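ABC transporter substrate-binding protein-branched chain amino acid transport (Streptococcus pneumoniae, PDB 4GNR) binds isoleucine, and probably other branched-chain amino acids, between its two lobes and probably hands them to a membrane ABC transporter for uptake. Local coordinates at residues A143-A153 against Y168-V179; E16-G24 against V202-G210. All coordinates share one frame; numbering follows the deposited sequence.

Contact 1. Residues A143-A153 against Y168-V179; sequences AKKVVLYTDNA and YKGEIVADETFV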
loop_
_atom_site.group_PDB
_atom_site.type_symbol
_atom_site.label_atom_id
_atom_site.label_comp_id
_atom_site.label_asym_id
_atom_site.label_seq_id
_atom_site.Cartn_x
_atom_site.Cartn_y
_atom_site.Cartn_z
ATOM N N ALA A 143 -3.160 -24.327 -8.984
ATOM C CA ALA A 143 -3.835 -24.776 -7.760
ATOM C C ALA A 143 -5.344 -25.051 -7.813
ATOM O O ALA A 143 -6.131 -24.126 -7.941
ATOM C CB ALA A 143 -3.536 -23.740 -6.642
ATOM N N LYS A 144 -5.720 -26.329 -7.717
ATOM C CA LYS A 144 -7.125 -26.762 -7.698
ATOM C C LYS A 144 -7.681 -26.806 -6.262
ATOM O O LYS A 144 -8.888 -26.914 -6.057
ATOM C CB LYS A 144 -7.289 -28.120 -8.367
ATOM C CG LYS A 144 -6.862 -28.134 -9.832
ATOM C CD LYS A 144 -7.096 -29.491 -10.492
ATOM C CE LYS A 144 -8.569 -29.873 -10.515
ATOM N NZ LYS A 144 -9.389 -28.908 -11.296
ATOM N N LYS A 145 -6.807 -26.725 -5.270
ATOM C CA LYS A 145 -7.245 -26.718 -3.867
ATOM C C LYS A 145 -6.329 -25.736 -3.142
ATOM O O LYS A 145 -5.126 -25.753 -3.348
ATOM C CB LYS A 145 -7.217 -28.103 -3.202
ATOM C CG LYS A 145 -8.146 -29.146 -3.808
ATOM C CD LYS A 145 -8.016 -30.489 -3.089
ATOM C CE LYS A 145 -8.907 -31.559 -3.696
ATOM N NZ LYS A 145 -8.754 -32.880 -3.025
ATOM N N VAL A 146 -6.906 -24.888 -2.297
ATOM C CA VAL A 146 -6.162 -23.882 -1.542
ATOM C C VAL A 146 -6.707 -23.779 -0.122
ATOM O O VAL A 146 -7.821 -24.200 0.189
ATOM C CB VAL A 146 -6.273 -22.445 -2.131
ATOM C CG1 VAL A 146 -5.739 -22.407 -3.554
ATOM C CG2 VAL A 146 -7.698 -21.919 -2.018
ATOM N N VAL A 147 -5.837 -23.246 0.729
ATOM C CA VAL A 147 -6.169 -22.846 2.054
ATOM C C VAL A 147 -6.287 -21.288 1.997
ATOM O O VAL A 147 -5.470 -20.631 1.401
ATOM C CB VAL A 147 -5.099 -23.183 3.105
ATOM C CG1 VAL A 147 -5.394 -22.530 4.443
ATOM C CG2 VAL A 147 -4.954 -24.691 3.257
ATOM N N LEU A 148 -7.313 -20.730 2.627
ATOM C CA LEU A 148 -7.538 -19.272 2.744
ATOM C C LEU A 148 -7.375 -18.983 4.256
ATOM O O LEU A 148 -8.082 -19.596 5.083
ATOM C CB LEU A 148 -8.900 -18.862 2.204
ATOM C CG LEU A 148 -9.236 -17.368 2.209
ATOM C CD1 LEU A 148 -8.183 -16.529 1.453
ATOM C CD2 LEU A 148 -10.636 -17.147 1.629
ATOM N N TYR A 149 -6.477 -18.051 4.602
ATOM C CA TYR A 149 -6.130 -17.748 6.026
ATOM C C TYR A 149 -6.101 -16.238 6.130
ATOM O O TYR A 149 -5.188 -15.603 5.638
ATOM C CB TYR A 149 -4.817 -18.461 6.330
ATOM C CG TYR A 149 -4.370 -18.493 7.781
ATOM C CD1 TYR A 149 -5.267 -18.634 8.812
ATOM C CD2 TYR A 149 -3.033 -18.591 8.086
ATOM C CE1 TYR A 149 -4.819 -18.768 10.151
ATOM C CE2 TYR A 149 -2.584 -18.733 9.399
ATOM C CZ TYR A 149 -3.479 -18.823 10.423
ATOM O OH TYR A 149 -3.053 -18.982 11.722
ATOM N N THR A 150 -7.083 -15.684 6.824
ATOM C CA THR A 150 -7.312 -14.244 6.795
ATOM C C THR A 150 -7.364 -13.527 8.129
ATOM O O THR A 150 -7.824 -14.088 9.134
ATOM C CB THR A 150 -8.747 -14.046 6.109
ATOM O OG1 THR A 150 -8.801 -14.734 4.856
ATOM C CG2 THR A 150 -9.136 -12.607 5.901
ATOM N N ASP A 151 -6.900 -12.270 8.118
ATOM C CA ASP A 151 -6.937 -11.391 9.310
ATOM C C ASP A 151 -8.399 -10.999 9.468
ATOM O O ASP A 151 -8.895 -10.095 8.795
ATOM C CB ASP A 151 -6.061 -10.148 9.098
ATOM C CG ASP A 151 -6.050 -9.190 10.289
ATOM O OD1 ASP A 151 -6.798 -9.426 11.281
ATOM O OD2 ASP A 151 -5.268 -8.185 10.185
ATOM N N ASN A 152 -9.055 -11.610 10.455
ATOM C CA ASN A 152 -10.484 -11.391 10.702
ATOM C C ASN A 152 -10.764 -10.076 11.425
ATOM O O ASN A 152 -11.918 -9.724 11.667
ATOM C CB ASN A 152 -11.075 -12.542 11.528
ATOM C CG ASN A 152 -12.588 -12.632 11.400
ATOM O OD1 ASN A 152 -13.124 -12.673 10.282
ATOM N ND2 ASN A 152 -13.276 -12.750 12.529
ATOM N N ALA A 153 -9.708 -9.357 11.780
ATOM C CA ALA A 153 -9.847 -8.082 12.487
ATOM C C ALA A 153 -9.592 -6.950 11.518
ATOM O O ALA A 153 -9.413 -5.794 11.898
ATOM C CB ALA A 153 -8.843 -8.017 13.619
ATOM N N TYR A 168 -12.640 -17.602 -7.230
ATOM C CA TYR A 168 -12.000 -18.913 -7.242
ATOM C C TYR A 168 -12.924 -20.088 -7.498
ATOM O O TYR A 168 -13.920 -20.230 -6.825
ATOM C CB TYR A 168 -11.177 -19.056 -5.951
ATOM C CG TYR A 168 -10.292 -20.284 -5.932
ATOM C CD1 TYR A 168 -10.518 -21.310 -5.032
ATOM C CD2 TYR A 168 -9.262 -20.435 -6.851
ATOM C CE1 TYR A 168 -9.716 -22.439 -5.019
ATOM C CE2 TYR A 168 -8.469 -21.570 -6.859
ATOM C CZ TYR A 168 -8.693 -22.568 -5.936
ATOM O OH TYR A 168 -7.902 -23.706 -5.942
ATOM N N LYS A 169 -12.578 -20.930 -8.481
ATOM C CA LYS A 169 -13.412 -22.079 -8.876
ATOM C C LYS A 169 -12.923 -23.422 -8.362
ATOM O O LYS A 169 -13.577 -24.442 -8.567
ATOM C CB LYS A 169 -13.606 -22.120 -10.402
ATOM C CG LYS A 169 -14.269 -20.851 -10.958
ATOM C CD LYS A 169 -15.602 -20.526 -10.299
ATOM C CE LYS A 169 -16.154 -19.203 -10.784
ATOM N NZ LYS A 169 -17.407 -18.848 -10.053
ATOM N N GLY A 170 -11.772 -23.407 -7.701
ATOM C CA GLY A 170 -11.214 -24.606 -7.112
ATOM C C GLY A 170 -11.859 -24.797 -5.739
ATOM O O GLY A 170 -12.868 -24.164 -5.397
ATOM N N GLU A 171 -11.306 -25.719 -4.967
ATOM C CA GLU A 171 -11.838 -25.992 -3.644
ATOM C C GLU A 171 -11.006 -25.335 -2.550
ATOM O O GLU A 171 -9.783 -25.425 -2.538
ATOM C CB GLU A 171 -11.910 -27.499 -3.360
ATOM C CG GLU A 171 -12.514 -27.819 -1.981
ATOM C CD GLU A 171 -12.550 -29.300 -1.647
ATOM O OE1 GLU A 171 -12.083 -30.105 -2.478
ATOM O OE2 GLU A 171 -13.032 -29.654 -0.543
ATOM N N ILE A 172 -11.684 -24.618 -1.669
ATOM C CA ILE A 172 -11.068 -23.999 -0.499
ATOM C C ILE A 172 -11.199 -25.105 0.567
ATOM O O ILE A 172 -12.275 -25.328 1.143
ATOM C CB ILE A 172 -11.732 -22.676 -0.105
ATOM C CG1 ILE A 172 -11.611 -21.657 -1.249
ATOM C CG2 ILE A 172 -11.066 -22.116 1.142
ATOM C CD1 ILE A 172 -12.230 -20.283 -0.972
ATOM N N VAL A 173 -10.094 -25.806 0.802
ATOM C CA VAL A 173 -10.068 -26.964 1.730
ATOM C C VAL A 173 -10.032 -26.588 3.202
ATOM O O VAL A 173 -10.326 -27.424 4.063
ATOM C CB VAL A 173 -8.951 -27.960 1.379
ATOM C CG1 VAL A 173 -9.149 -28.494 -0.042
ATOM C CG2 VAL A 173 -7.570 -27.401 1.589
ATOM N N ALA A 174 -9.638 -25.357 3.494
ATOM C CA ALA A 174 -9.621 -24.855 4.859
ATOM C C ALA A 174 -9.758 -23.334 4.702
ATOM O O ALA A 174 -9.095 -22.726 3.865
ATOM C CB ALA A 174 -8.359 -25.244 5.647
ATOM N N ASP A 175 -10.619 -22.732 5.512
ATOM C CA ASP A 175 -10.905 -21.280 5.459
ATOM C C ASP A 175 -10.832 -20.915 6.939
ATOM O O ASP A 175 -11.785 -21.124 7.702
ATOM C CB ASP A 175 -12.285 -21.076 4.800
ATOM C CG ASP A 175 -12.552 -19.648 4.336
ATOM O OD1 ASP A 175 -11.916 -18.695 4.806
ATOM O OD2 ASP A 175 -13.455 -19.474 3.483
ATOM N N GLU A 176 -9.568 -20.646 7.329
ATOM C CA GLU A 176 -9.116 -20.332 8.722
ATOM C C GLU A 176 -8.813 -18.849 8.989
ATOM O O GLU A 176 -8.581 -18.057 8.060
ATOM C CB GLU A 176 -7.884 -21.171 9.076
ATOM C CG GLU A 176 -8.083 -22.675 8.945
ATOM C CD GLU A 176 -9.060 -23.274 9.950
ATOM O OE1 GLU A 176 -9.139 -22.805 11.109
ATOM O OE2 GLU A 176 -9.687 -24.294 9.610
ATOM N N THR A 177 -8.772 -18.507 10.273
ATOM C CA THR A 177 -8.546 -17.117 10.676
ATOM C C THR A 177 -7.504 -16.847 11.720
ATOM O O THR A 177 -7.090 -17.761 12.472
ATOM C CB THR A 177 -9.857 -16.476 11.286
ATOM O OG1 THR A 177 -10.264 -17.190 12.465
ATOM C CG2 THR A 177 -10.980 -16.469 10.271
ATOM N N PHE A 178 -7.048 -15.580 11.700
ATOM C CA PHE A 178 -6.121 -15.119 12.730
ATOM C C PHE A 178 -6.568 -13.648 12.926
ATOM O O PHE A 178 -7.466 -13.151 12.231
ATOM C CB PHE A 178 -4.653 -15.178 12.378
ATOM C CG PHE A 178 -4.296 -14.380 11.143
ATOM C CD1 PHE A 178 -3.827 -13.066 11.223
ATOM C CD2 PHE A 178 -4.418 -14.964 9.887
ATOM C CE1 PHE A 178 -3.525 -12.370 10.083
ATOM C CE2 PHE A 178 -4.091 -14.263 8.747
ATOM C CZ PHE A 178 -3.645 -12.968 8.845
ATOM N N VAL A 179 -5.985 -12.941 13.882
ATOM C CA VAL A 179 -6.316 -11.508 14.038
ATOM C C VAL A 179 -5.025 -10.688 14.210
ATOM O O VAL A 179 -4.031 -11.197 14.735
ATOM C CB VAL A 179 -7.286 -11.191 15.174
ATOM C CG1 VAL A 179 -8.614 -11.887 14.947
ATOM C CG2 VAL A 179 -6.694 -11.578 16.481
HETATM O O HOH W 1 -4.760 -18.599 13.663
HETATM O O HOH W 2 -10.094 -17.074 5.823
#

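Contact 2. Residues E16-G24 against V202-G210; sequences ESGSLAAYG and VPGYYNEAG. With ILE (isoleucine), chain B.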
loop_
_atom_site.group_PDB
_atom_site.type_symbol
_atom_site.label_atom_id
_atom_site.label_comp_id
_atom_site.label_asym_id
_atom_site.label_seq_id
_atom_site.Cartn_x
_atom_site.Cartn_y
_atom_site.Cartn_z
ATOM N N GLU A 16 4.029 5.980 11.280
ATOM C CA GLU A 16 5.486 6.019 11.466
ATOM C C GLU A 16 5.963 5.155 12.631
ATOM O O GLU A 16 7.148 4.855 12.738
ATOM C CB GLU A 16 5.995 7.468 11.539
ATOM C CG GLU A 16 5.754 8.200 10.224
ATOM C CD GLU A 16 5.920 9.705 10.270
ATOM O OE1 GLU A 16 6.188 10.297 11.333
ATOM O OE2 GLU A 16 5.721 10.306 9.160
ATOM N N SER A 17 5.042 4.805 13.522
ATOM C CA SER A 17 5.291 3.908 14.652
ATOM C C SER A 17 4.047 3.022 14.772
ATOM O O SER A 17 3.018 3.301 14.164
ATOM C CB SER A 17 5.559 4.654 15.946
ATOM O OG SER A 17 4.432 5.392 16.357
ATOM N N GLY A 18 4.162 1.961 15.555
ATOM C CA GLY A 18 3.044 1.052 15.747
ATOM C C GLY A 18 3.085 -0.137 14.787
ATOM O O GLY A 18 4.039 -0.355 14.068
ATOM N N SER A 19 1.980 -0.858 14.741
ATOM C CA SER A 19 1.868 -2.124 14.017
ATOM C C SER A 19 1.942 -2.053 12.523
ATOM O O SER A 19 2.136 -3.084 11.893
ATOM C CB SER A 19 0.564 -2.831 14.399
ATOM O OG SER A 19 -0.554 -2.075 13.969
ATOM N N LEU A 20 1.806 -0.844 11.980
ATOM C CA LEU A 20 1.811 -0.603 10.517
ATOM C C LEU A 20 2.971 0.293 10.108
ATOM O O LEU A 20 3.021 0.791 8.980
ATOM C CB LEU A 20 0.468 0.027 10.106
ATOM C CG LEU A 20 -0.741 -0.862 10.449
ATOM C CD1 LEU A 20 -2.046 -0.071 10.382
ATOM C CD2 LEU A 20 -0.816 -2.124 9.578
ATOM N N ALA A 21 3.943 0.442 11.010
ATOM C CA ALA A 21 5.091 1.352 10.821
ATOM C C ALA A 21 5.886 1.147 9.548
ATOM O O ALA A 21 6.397 2.106 8.983
ATOM C CB ALA A 21 6.033 1.260 12.040
ATOM N N ALA A 22 6.050 -0.105 9.134
ATOM C CA ALA A 22 6.849 -0.319 7.930
ATOM C C ALA A 22 6.239 0.401 6.732
ATOM O O ALA A 22 6.964 0.898 5.858
ATOM C CB ALA A 22 7.011 -1.805 7.611
ATOM N N TYR A 23 4.921 0.431 6.667
ATOM C CA TYR A 23 4.235 1.068 5.539
ATOM C C TYR A 23 4.350 2.594 5.612
ATOM O O TYR A 23 4.728 3.249 4.636
ATOM C CB TYR A 23 2.760 0.665 5.491
ATOM C CG TYR A 23 2.493 -0.830 5.501
ATOM C CD1 TYR A 23 3.168 -1.712 4.642
ATOM C CD2 TYR A 23 1.510 -1.349 6.326
ATOM C CE1 TYR A 23 2.863 -3.064 4.617
ATOM C CE2 TYR A 23 1.204 -2.708 6.318
ATOM C CZ TYR A 23 1.873 -3.562 5.456
ATOM O OH TYR A 23 1.550 -4.905 5.483
ATOM N N GLY A 24 4.011 3.164 6.770
ATOM C CA GLY A 24 4.033 4.609 6.900
ATOM C C GLY A 24 5.429 5.192 6.845
ATOM O O GLY A 24 5.621 6.288 6.346
ATOM N N VAL A 202 -3.051 -15.677 2.009
ATOM C CA VAL A 202 -3.025 -15.007 3.308
ATOM C C VAL A 202 -3.234 -13.496 3.198
ATOM O O VAL A 202 -2.283 -12.726 3.123
ATOM C CB VAL A 202 -1.686 -15.285 4.065
ATOM C CG1 VAL A 202 -1.704 -14.669 5.479
ATOM C CG2 VAL A 202 -1.397 -16.800 4.148
ATOM N N PRO A 203 -4.500 -13.051 3.202
ATOM C CA PRO A 203 -4.795 -11.625 3.220
ATOM C C PRO A 203 -4.482 -11.101 4.645
ATOM O O PRO A 203 -5.050 -11.547 5.633
ATOM C CB PRO A 203 -6.296 -11.563 2.897
ATOM C CG PRO A 203 -6.611 -12.866 2.269
ATOM C CD PRO A 203 -5.726 -13.845 3.006
ATOM N N GLY A 204 -3.614 -10.106 4.698
ATOM C CA GLY A 204 -3.170 -9.538 5.954
ATOM C C GLY A 204 -1.938 -8.675 5.778
ATOM O O GLY A 204 -1.405 -8.512 4.671
ATOM N N TYR A 205 -1.540 -8.098 6.906
ATOM C CA TYR A 205 -0.395 -7.196 7.027
ATOM C C TYR A 205 0.893 -7.941 7.423
ATOM O O TYR A 205 0.845 -9.083 7.876
ATOM C CB TYR A 205 -0.702 -6.042 7.956
ATOM C CG TYR A 205 -1.848 -5.148 7.500
ATOM C CD1 TYR A 205 -1.854 -4.560 6.249
ATOM C CD2 TYR A 205 -2.870 -4.811 8.361
ATOM C CE1 TYR A 205 -2.864 -3.687 5.873
ATOM C CE2 TYR A 205 -3.874 -3.906 7.984
ATOM C CZ TYR A 205 -3.859 -3.350 6.748
ATOM O OH TYR A 205 -4.858 -2.460 6.410
ATOM N N TYR A 206 2.022 -7.240 7.316
ATOM C CA TYR A 206 3.309 -7.886 7.452
ATOM C C TYR A 206 3.607 -8.504 8.797
ATOM O O TYR A 206 4.283 -9.530 8.845
ATOM C CB TYR A 206 4.472 -6.941 7.046
ATOM C CG TYR A 206 4.671 -5.766 7.992
ATOM C CD1 TYR A 206 5.493 -5.856 9.102
ATOM C CD2 TYR A 206 4.046 -4.561 7.783
ATOM C CE1 TYR A 206 5.690 -4.787 9.972
ATOM C CE2 TYR A 206 4.229 -3.491 8.648
ATOM C CZ TYR A 206 5.042 -3.607 9.743
ATOM O OH TYR A 206 5.218 -2.498 10.541
ATOM N N ASN A 207 3.161 -7.898 9.889
ATOM C CA ASN A 207 3.489 -8.448 11.210
ATOM C C ASN A 207 2.972 -9.842 11.376
ATOM O O ASN A 207 3.637 -10.696 11.944
ATOM C CB ASN A 207 3.103 -7.523 12.360
ATOM C CG ASN A 207 4.216 -6.548 12.710
ATOM O OD1 ASN A 207 5.373 -6.954 12.844
ATOM N ND2 ASN A 207 3.872 -5.291 12.925
ATOM N N GLU A 208 1.745 -10.073 10.922
ATOM C CA GLU A 208 1.143 -11.387 11.004
ATOM C C GLU A 208 1.598 -12.291 9.844
ATOM O O GLU A 208 1.989 -13.444 10.061
ATOM C CB GLU A 208 -0.379 -11.314 11.047
ATOM C CG GLU A 208 -0.941 -10.637 12.294
ATOM C CD GLU A 208 -0.631 -9.137 12.376
ATOM O OE1 GLU A 208 -0.806 -8.427 11.370
ATOM O OE2 GLU A 208 -0.271 -8.689 13.498
ATOM N N ALA A 209 1.527 -11.780 8.614
ATOM C CA ALA A 209 1.892 -12.600 7.484
ATOM C C ALA A 209 3.321 -13.123 7.572
ATOM O O ALA A 209 3.561 -14.279 7.232
ATOM C CB ALA A 209 1.660 -11.839 6.181
ATOM N N GLY A 210 4.255 -12.292 7.997
ATOM C CA GLY A 210 5.635 -12.756 8.091
ATOM C C GLY A 210 5.792 -13.861 9.131
ATOM O O GLY A 210 6.517 -14.844 8.927
HETATM N N ILE B . -3.428 -1.507 0.929
HETATM C CA ILE B . -3.331 -1.659 2.408
HETATM C C ILE B . -4.455 -0.865 3.066
HETATM O O ILE B . -4.552 -0.896 4.310
HETATM C CB ILE B . -1.890 -1.438 2.958
HETATM C CG1 ILE B . -1.270 -0.184 2.385
HETATM C CG2 ILE B . -0.852 -2.665 2.696
HETATM C CD1 ILE B . 0.095 0.103 2.970
HETATM O OXT ILE B . -5.248 -0.254 2.320
HETATM O O HOH W 3 5.401 -2.786 13.132
HETATM O O HOH W 4 1.712 -5.357 10.169
#

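Contact 1. Residues A143-A153 against Y168-V179
Strands 145-151 and 171-178 are the two parallel strands of a beta-alpha-beta crossover, joined by helix 155-167; strand 171-178 forms one edge of its sheet. The backbones zip together from Glu171 N on Lys144 O to Asn152 N on Phe178 O, the latter 2.8 Å. Val173 N still bonds to Val146 O in normal register; the chain then turns a corner at Val173, and Leu148 N picks up Ala174 O at 2.9 Å, one residue further on than an unbroken strand would give.

At the start, Tyr168 reaches across to the loop that leads into the inner strand, its ring edge toward Ala143 O. Its OH donates to Ala143 O (2.7 Å), approaching from above the carbonyl plane, while Val146 CG2 lies 3.7 Å from Tyr168 CE1. Phe164 stacks on this ring.

The far end is aromatic. Phe178 holds CG between its own backbone N and carbonyl carbon (chi1 58°), which folds the ring back over the inner strand; one face lies on the peptide between Thr150 and Asp151, with Phe178 CZ 3.4 Å from Asp151 N. The same ring turns an edge to Tyr149 in a T-shaped pair, planes at 72°, with Phe178 CD2 above the centre of the Tyr149 ring. Tyr149 OH shares a water with Thr177 O, bridging the strands beside the phenol.

On the other face, Leu148 and Asp175 run side by side, and a second water lies within hydrogen-bonding distance of Thr150 OG1, Asp175 OD1 and Glu176 O, though it cannot donate to every acceptor around it. Asp175 also forms a salt bridge with Arg165 of the crossover helix. Beyond, Asp151 OD1 accepts from Ala153 N, an Asx turn closing the strand. The arrangement is that of the alpha/beta lobes of periplasmic binding proteins.

Contact 2. Residues E16-G24 against V202-G210
Tyr206 sets chi1 at 68°, its CG between backbone N and carbonyl carbon, and Tyr23 sets chi1 at -53°, its CG beside the backbone N; the two phenols thereby slide past each other in opposite directions. Both belong to the start of a helix, 21-40 in one lobe and 206-218 in the other, so the contact bridges the cleft of a periplasmic binding protein closed on isoleucine.

Each phenol oxygen reaches a backbone N-H of the opposite segment: Ala22 N donates to Tyr206 OH (2.9 Å, nearly straight) and Tyr206 N to Tyr23 OH (3.0 Å, more bent). Tyr23 OH is also bonded to Gly230 O. Between them the rings form a T-shaped pair with planes at 85°, the edge of Tyr206 carrying CD2 to within 3.3 Å of Tyr23 CZ. Ala22 CB rests over one face of Tyr206.

The third ring of this aromatic cluster, Tyr205, receives Leu20 CD2 over its face in a CH-pi contact and stacks with Tyr156. One water joins Gly18 O, Tyr206 OH and Asn207 ND2, while another, above the Tyr206 ring, joins Ser19 O to Asn207 N; Asn207 ND2 adds a weak bond to Ser19 O.

The ligand occupies the face of Tyr23 opposite Tyr206, its CD1 3.6 Å from Tyr23 CG, while Tyr205 OH donates a 2.6 Å hydrogen bond to the isoleucine carboxylate O.

Overall arrangement
Contact 1 is built within one lobe, from neighbouring strands at the edge of its sheet; contact 2 joins two lobes through helix starts far apart in sequence, nearer the middle of the molecule. Both are partly buried. Backbone pairing, interrupted once at Val173, dominates the first; its inner strand is buried from Val146 to Asp151, while the edge strand has several exposed residues. The smaller second, with Tyr23 and Tyr206 buried but Gly18 and Ser19 exposed, relies on aromatic rings, phenol-to-backbone bonds and waters beside the ligand. They touch: Asp151 N probably bonds to Pro203 O, and Phe178 packs on Glu208, so the strand pair adjoins the segment carrying Tyr205 to the isoleucine.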